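Succinylglutamate desuccinylase/aspartoacylase (Ruegeria sp. TM1040, PDB 3NA6) probably hydrolyses an N-acyl amino acid or related amide, as a member of the succinylglutamate desuccinylase/aspartoacylase family of zinc-dependent hydrolases. Local coordinates at residues A[284-288]-A[297-301]; A[257-261]-A[320-325]. All coordinates share one frame; numbering follows the deposited sequence. Where two conformers were deposited one is given.

Interaction 1 (A[284-288]-A[297-301]); sequences VARVW and PVEYR
With CG anti to its carbonyl carbon (chi1 -65°) and the indole turned across its stem, Trp288 offers a ring face to Pro297, which faces it just ahead of strand 298-301 in the antiparallel beta hairpin with 283-288. The meeting is a CH-pi contact: Pro297 CB sits 3.7 Å from the centroid of the six-membered ring of Trp288, almost on the ring normal, and Pro297 CG lies 3.7 Å from Trp288 CH2. Arg286 runs alongside the same proline, Arg286 CD 4.0 Å from Pro297 CG. Glu269 on strand 266-270 takes both Trp288 NE1 and Arg286 NH2, and Glu71 of a second subunit forms another salt bridge to Arg286 NH2. Losing the indole to an alanine here is likely to leave Pro297 without the ring face it packs on, and Glu269 without one of its donors. Glu299 extends beside Arg286 but bridges instead to Arg301, with Arg301 NH2 3.0 Å from Glu299 OE1 and above the carboxylate plane; Arg301 NH1 also hydrogen-bonds Gly281 O. On the face of Val287 and Tyr300, Val287 CG2 meets the tyrosine ring at its edge, 3.8 Å from Tyr300 CE2, while Tyr300 OH bonds Glu263 N. Reciprocal backbone bonds join Val287 to Val298. Toward Val284, two residues, Val284 and Ala285, lie opposite Tyr300 in a classic beta bulge: Tyr300 N donates to Ala285 O, and Tyr300 O accepts from both Val284 N at 2.8 Å and Ala285 N at 3.2 Å, the former in the carbonyl plane and the latter tilted 16° from it.

Interaction 2 (A[257-261]-A[320-325]); sequences DCYLF and GDCAAV
Segments 257-261 and 320-325 meet at a wide angle, their end-to-end directions 127° apart; they pair only briefly as antiparallel strands, and the disulfide Cys258-Cys322 ties them together. Phe261 and Cys322 form the non-hydrogen-bonded pair, their CA atoms 4.4 Å apart. Next to it Ala323 N donates to Leu260 O at 2.8 Å, nearly in line with the carbonyl. Beyond this bond the chains separate, and a water bridges them, accepting from Tyr259 N and donating to Ala324 O. The crosslink joins parts of the chain more than fifty residues apart in sequence, in the antiparallel sheet that pairs 260-261 and 306-312 with 322-327. Both cysteines hold SG anti to the backbone N, and the disulfide torsion is 96°, close to the preferred right angle. Phe261 lies against this bridge: Cys258 SG stands 3.9 Å above the ring plane, over its centre, and Cys322 SG is more distant, 5.2 Å from the Phe261 centroid, above the face. The ring edge points at a backbone acceptor, with Phe261 CD1 3.2 Å from Gly320 O, an oxygen that also accepts from Ser36 of a third subunit. Trp34 of that subunit packs on both cysteines, placing the disulfide at a subunit interface, and Lys24 of the same copy makes a cation-pi contact with Phe261. Leu260 lies on the other face of the strand pair, that of Ala324, and its CB also meets Ala323 CB. Its branch methyl CD1 reaches to 4.3 Å from Ala324 CB.

Interactions 1 and 2 lie 12 Å apart, centre to centre, on the same side of the chain's centre, and the hairpin of interaction 1 falls within the span of sequence that the disulfide of interaction 2 closes. They touch directly: Leu260 CD2 packs 3.3 Å from Arg301 O, Val284 CG1 lies 3.6 Å from Ala324 CB, and Tyr300 CE1 comes within 3.4 Å of Phe261 O. Leu260, Val284, Ala324 and Tyr300 thus carry the packing between the two sheets. The two contacts also face different copies of the protein, a second subunit at Arg286 and Trp288 and a third at the disulfide. Neither includes the calcium-site residues Thr82 and Gly237.

Interaction 1 (A[284-288]-A[297-301])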
loop_
_atom_site.group_PDB
_atom_site.type_symbol
_atom_site.label_atom_id
_atom_site.label_comp_id
_atom_site.label_asym_id
_atom_site.label_seq_id
_atom_site.Cartn_x
_atom_site.Cartn_y
_atom_site.Cartn_z
ATOM N N VAL A 284 -3.246 18.825 32.915
ATOM C CA VAL A 284 -2.877 17.417 32.718
ATOM C C VAL A 284 -2.104 17.215 31.401
ATOM O O VAL A 284 -1.176 16.384 31.320
ATOM C CB VAL A 284 -4.128 16.555 32.718
ATOM C CG1 VAL A 284 -3.846 15.126 32.294
ATOM C CG2 VAL A 284 -4.734 16.600 34.109
ATOM N N ALA A 285 -2.489 17.973 30.383
ATOM C CA ALA A 285 -1.850 17.863 29.069
ATOM C C ALA A 285 -2.010 19.125 28.257
ATOM O O ALA A 285 -2.967 19.914 28.481
ATOM C CB ALA A 285 -2.413 16.689 28.307
ATOM N N ARG A 286 -1.081 19.337 27.323
ATOM C CA ARG A 286 -1.225 20.388 26.319
ATOM C C ARG A 286 -0.971 19.818 24.935
ATOM O O ARG A 286 -0.047 19.015 24.752
ATOM C CB ARG A 286 -0.268 21.545 26.584
ATOM C CG ARG A 286 -0.448 22.177 27.954
ATOM C CD ARG A 286 0.370 23.445 28.109
ATOM N NE ARG A 286 1.800 23.181 28.150
ATOM C CZ ARG A 286 2.719 24.128 28.289
ATOM N NH1 ARG A 286 2.336 25.402 28.408
ATOM N NH2 ARG A 286 4.006 23.805 28.284
ATOM N N VAL A 287 -1.796 20.236 23.975
ATOM C CA VAL A 287 -1.616 19.893 22.571
ATOM C C VAL A 287 -1.075 21.096 21.760
ATOM O O VAL A 287 -1.732 22.191 21.683
ATOM C CB VAL A 287 -2.910 19.336 21.943
ATOM C CG1 VAL A 287 -2.610 18.823 20.516
ATOM C CG2 VAL A 287 -3.424 18.151 22.778
ATOM N N TRP A 288 0.131 20.914 21.205
ATOM C CA TRP A 288 0.826 21.970 20.446
ATOM C C TRP A 288 0.544 21.742 18.959
ATOM O O TRP A 288 0.352 20.616 18.520
ATOM C CB TRP A 288 2.332 21.940 20.689
ATOM C CG TRP A 288 2.752 22.251 22.081
ATOM C CD1 TRP A 288 2.898 21.367 23.125
ATOM C CD2 TRP A 288 3.049 23.542 22.606
ATOM N NE1 TRP A 288 3.296 22.047 24.263
ATOM C CE2 TRP A 288 3.363 23.383 23.980
ATOM C CE3 TRP A 288 3.085 24.826 22.051
ATOM C CZ2 TRP A 288 3.722 24.466 24.798
ATOM C CZ3 TRP A 288 3.400 25.892 22.869
ATOM C CH2 TRP A 288 3.730 25.702 24.224
ATOM N N PRO A 297 -0.896 26.735 22.963
ATOM C CA PRO A 297 -1.305 25.322 22.952
ATOM C C PRO A 297 -2.720 25.156 23.480
ATOM O O PRO A 297 -3.206 26.055 24.119
ATOM C CB PRO A 297 -0.317 24.674 23.908
ATOM C CG PRO A 297 0.101 25.763 24.855
ATOM C CD PRO A 297 -0.054 27.074 24.129
ATOM N N VAL A 298 -3.385 24.040 23.201
ATOM C CA VAL A 298 -4.705 23.752 23.790
ATOM C C VAL A 298 -4.434 22.999 25.057
ATOM O O VAL A 298 -3.605 22.101 25.075
ATOM C CB VAL A 298 -5.589 22.903 22.852
ATOM C CG1 VAL A 298 -6.933 22.580 23.494
ATOM C CG2 VAL A 298 -5.809 23.637 21.513
ATOM N N GLU A 299 -5.152 23.340 26.119
ATOM C CA GLU A 299 -4.897 22.777 27.443
ATOM C C GLU A 299 -6.012 21.875 27.912
ATOM O O GLU A 299 -7.170 22.154 27.669
ATOM C CB GLU A 299 -4.747 23.932 28.449
ATOM C CG GLU A 299 -3.600 24.860 28.147
ATOM C CD GLU A 299 -3.330 25.883 29.237
ATOM O OE1 GLU A 299 -4.285 26.344 29.892
ATOM O OE2 GLU A 299 -2.146 26.224 29.421
ATOM N N TYR A 300 -5.647 20.776 28.571
ATOM C CA TYR A 300 -6.602 19.857 29.150
ATOM C C TYR A 300 -6.332 19.807 30.661
ATOM O O TYR A 300 -5.202 19.534 31.097
ATOM C CB TYR A 300 -6.561 18.497 28.420
ATOM C CG TYR A 300 -7.060 18.658 26.981
ATOM C CD1 TYR A 300 -8.430 18.697 26.711
ATOM C CD2 TYR A 300 -6.181 18.862 25.909
ATOM C CE1 TYR A 300 -8.912 18.892 25.407
ATOM C CE2 TYR A 300 -6.664 19.052 24.575
ATOM C CZ TYR A 300 -8.028 19.093 24.348
ATOM O OH TYR A 300 -8.560 19.270 23.074
ATOM N N ARG A 301 -7.363 20.147 31.442
ATOM C CA ARG A 301 -7.247 20.293 32.901
ATOM C C ARG A 301 -7.994 19.194 33.657
ATOM O O ARG A 301 -8.950 18.621 33.138
ATOM C CB ARG A 301 -7.733 21.675 33.325
ATOM C CG ARG A 301 -6.755 22.731 32.915
ATOM C CD ARG A 301 -7.110 24.121 33.373
ATOM N NE ARG A 301 -6.089 25.025 32.850
ATOM C CZ ARG A 301 -4.929 25.272 33.446
ATOM N NH1 ARG A 301 -4.640 24.738 34.629
ATOM N NH2 ARG A 301 -4.066 26.075 32.860
#

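Interaction 2 (A[257-261]-A[320-325])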
loop_
_atom_site.group_PDB
_atom_site.type_symbol
_atom_site.label_atom_id
_atom_site.label_comp_id
_atom_site.label_asym_id
_atom_site.label_seq_id
_atom_site.Cartn_x
_atom_site.Cartn_y
_atom_site.Cartn_z
ATOM N N ASP A 257 -14.536 5.242 31.855
ATOM C CA ASP A 257 -14.830 6.176 30.775
ATOM C C ASP A 257 -13.694 7.231 30.708
ATOM O O ASP A 257 -12.819 7.268 31.585
ATOM C CB ASP A 257 -16.193 6.824 31.028
ATOM C CG ASP A 257 -16.851 7.349 29.754
ATOM O OD1 ASP A 257 -16.147 7.877 28.860
ATOM O OD2 ASP A 257 -18.095 7.255 29.663
ATOM N N CYS A 258 -13.706 8.053 29.657
ATOM C CA CYS A 258 -12.661 9.044 29.432
ATOM C C CYS A 258 -13.303 10.407 29.304
ATOM O O CYS A 258 -14.327 10.552 28.636
ATOM C CB CYS A 258 -11.863 8.731 28.160
ATOM S SG CYS A 258 -10.586 10.008 27.771
ATOM N N TYR A 259 -12.704 11.406 29.930
ATOM C CA TYR A 259 -13.276 12.743 29.913
ATOM C C TYR A 259 -12.385 13.782 29.259
ATOM O O TYR A 259 -12.828 14.889 28.994
ATOM C CB TYR A 259 -13.683 13.157 31.342
ATOM C CG TYR A 259 -14.665 12.154 31.908
ATOM C CD1 TYR A 259 -16.011 12.172 31.523
ATOM C CD2 TYR A 259 -14.241 11.145 32.765
ATOM C CE1 TYR A 259 -16.919 11.222 32.010
ATOM C CE2 TYR A 259 -15.140 10.197 33.267
ATOM C CZ TYR A 259 -16.473 10.239 32.881
ATOM O OH TYR A 259 -17.352 9.296 33.373
ATOM N N LEU A 260 -11.134 13.433 29.008
ATOM C CA LEU A 260 -10.193 14.359 28.417
ATOM C C LEU A 260 -9.886 13.849 27.030
ATOM O O LEU A 260 -8.817 13.339 26.760
ATOM C CB LEU A 260 -8.943 14.464 29.280
ATOM C CG LEU A 260 -9.192 15.039 30.670
ATOM C CD1 LEU A 260 -7.987 14.786 31.533
ATOM C CD2 LEU A 260 -9.542 16.528 30.615
ATOM N N PHE A 261 -10.882 13.947 26.166
ATOM C CA PHE A 261 -10.722 13.637 24.777
ATOM C C PHE A 261 -10.059 14.844 24.106
ATOM O O PHE A 261 -10.382 15.984 24.414
ATOM C CB PHE A 261 -12.084 13.298 24.142
ATOM C CG PHE A 261 -12.521 11.859 24.383
ATOM C CD1 PHE A 261 -11.906 10.799 23.691
ATOM C CD2 PHE A 261 -13.530 11.553 25.320
ATOM C CE1 PHE A 261 -12.278 9.462 23.919
ATOM C CE2 PHE A 261 -13.920 10.189 25.563
ATOM C CZ PHE A 261 -13.307 9.162 24.863
ATOM N N GLY A 320 -10.122 13.307 18.869
ATOM C CA GLY A 320 -10.926 12.222 19.384
ATOM C C GLY A 320 -10.166 11.215 20.243
ATOM O O GLY A 320 -10.786 10.289 20.758
ATOM N N ASP A 321 -8.841 11.365 20.382
ATOM C CA ASP A 321 -8.039 10.450 21.240
ATOM C C ASP A 321 -8.254 10.777 22.707
ATOM O O ASP A 321 -8.311 11.957 23.083
ATOM C CB ASP A 321 -6.536 10.530 20.942
ATOM C CG ASP A 321 -6.154 9.926 19.594
ATOM O OD1 ASP A 321 -6.990 9.262 18.972
ATOM O OD2 ASP A 321 -5.006 10.135 19.131
ATOM N N CYS A 322 -8.345 9.744 23.540
ATOM C CA CYS A 322 -8.314 9.933 24.986
ATOM C C CYS A 322 -6.920 10.354 25.448
ATOM O O CYS A 322 -5.986 9.572 25.371
ATOM C CB CYS A 322 -8.723 8.666 25.698
ATOM S SG CYS A 322 -8.851 8.911 27.496
ATOM N N ALA A 323 -6.788 11.580 25.945
ATOM C CA ALA A 323 -5.489 12.111 26.397
ATOM C C ALA A 323 -4.992 11.482 27.701
ATOM O O ALA A 323 -3.814 11.233 27.860
ATOM C CB ALA A 323 -5.567 13.633 26.584
ATOM N N ALA A 324 -5.893 11.270 28.638
ATOM C CA ALA A 324 -5.518 10.891 29.975
ATOM C C ALA A 324 -6.762 10.550 30.769
ATOM O O ALA A 324 -7.875 11.003 30.441
ATOM C CB ALA A 324 -4.790 12.039 30.645
ATOM N N VAL A 325 -6.576 9.739 31.806
ATOM C CA VAL A 325 -7.654 9.440 32.735
ATOM C C VAL A 325 -7.097 9.630 34.138
ATOM O O VAL A 325 -6.012 9.128 34.446
ATOM C CB VAL A 325 -8.150 7.983 32.583
ATOM C CG1 VAL A 325 -9.181 7.632 33.710
ATOM C CG2 VAL A 325 -8.729 7.751 31.181
HETATM O O HOH W 1 -10.454 11.291 31.252
#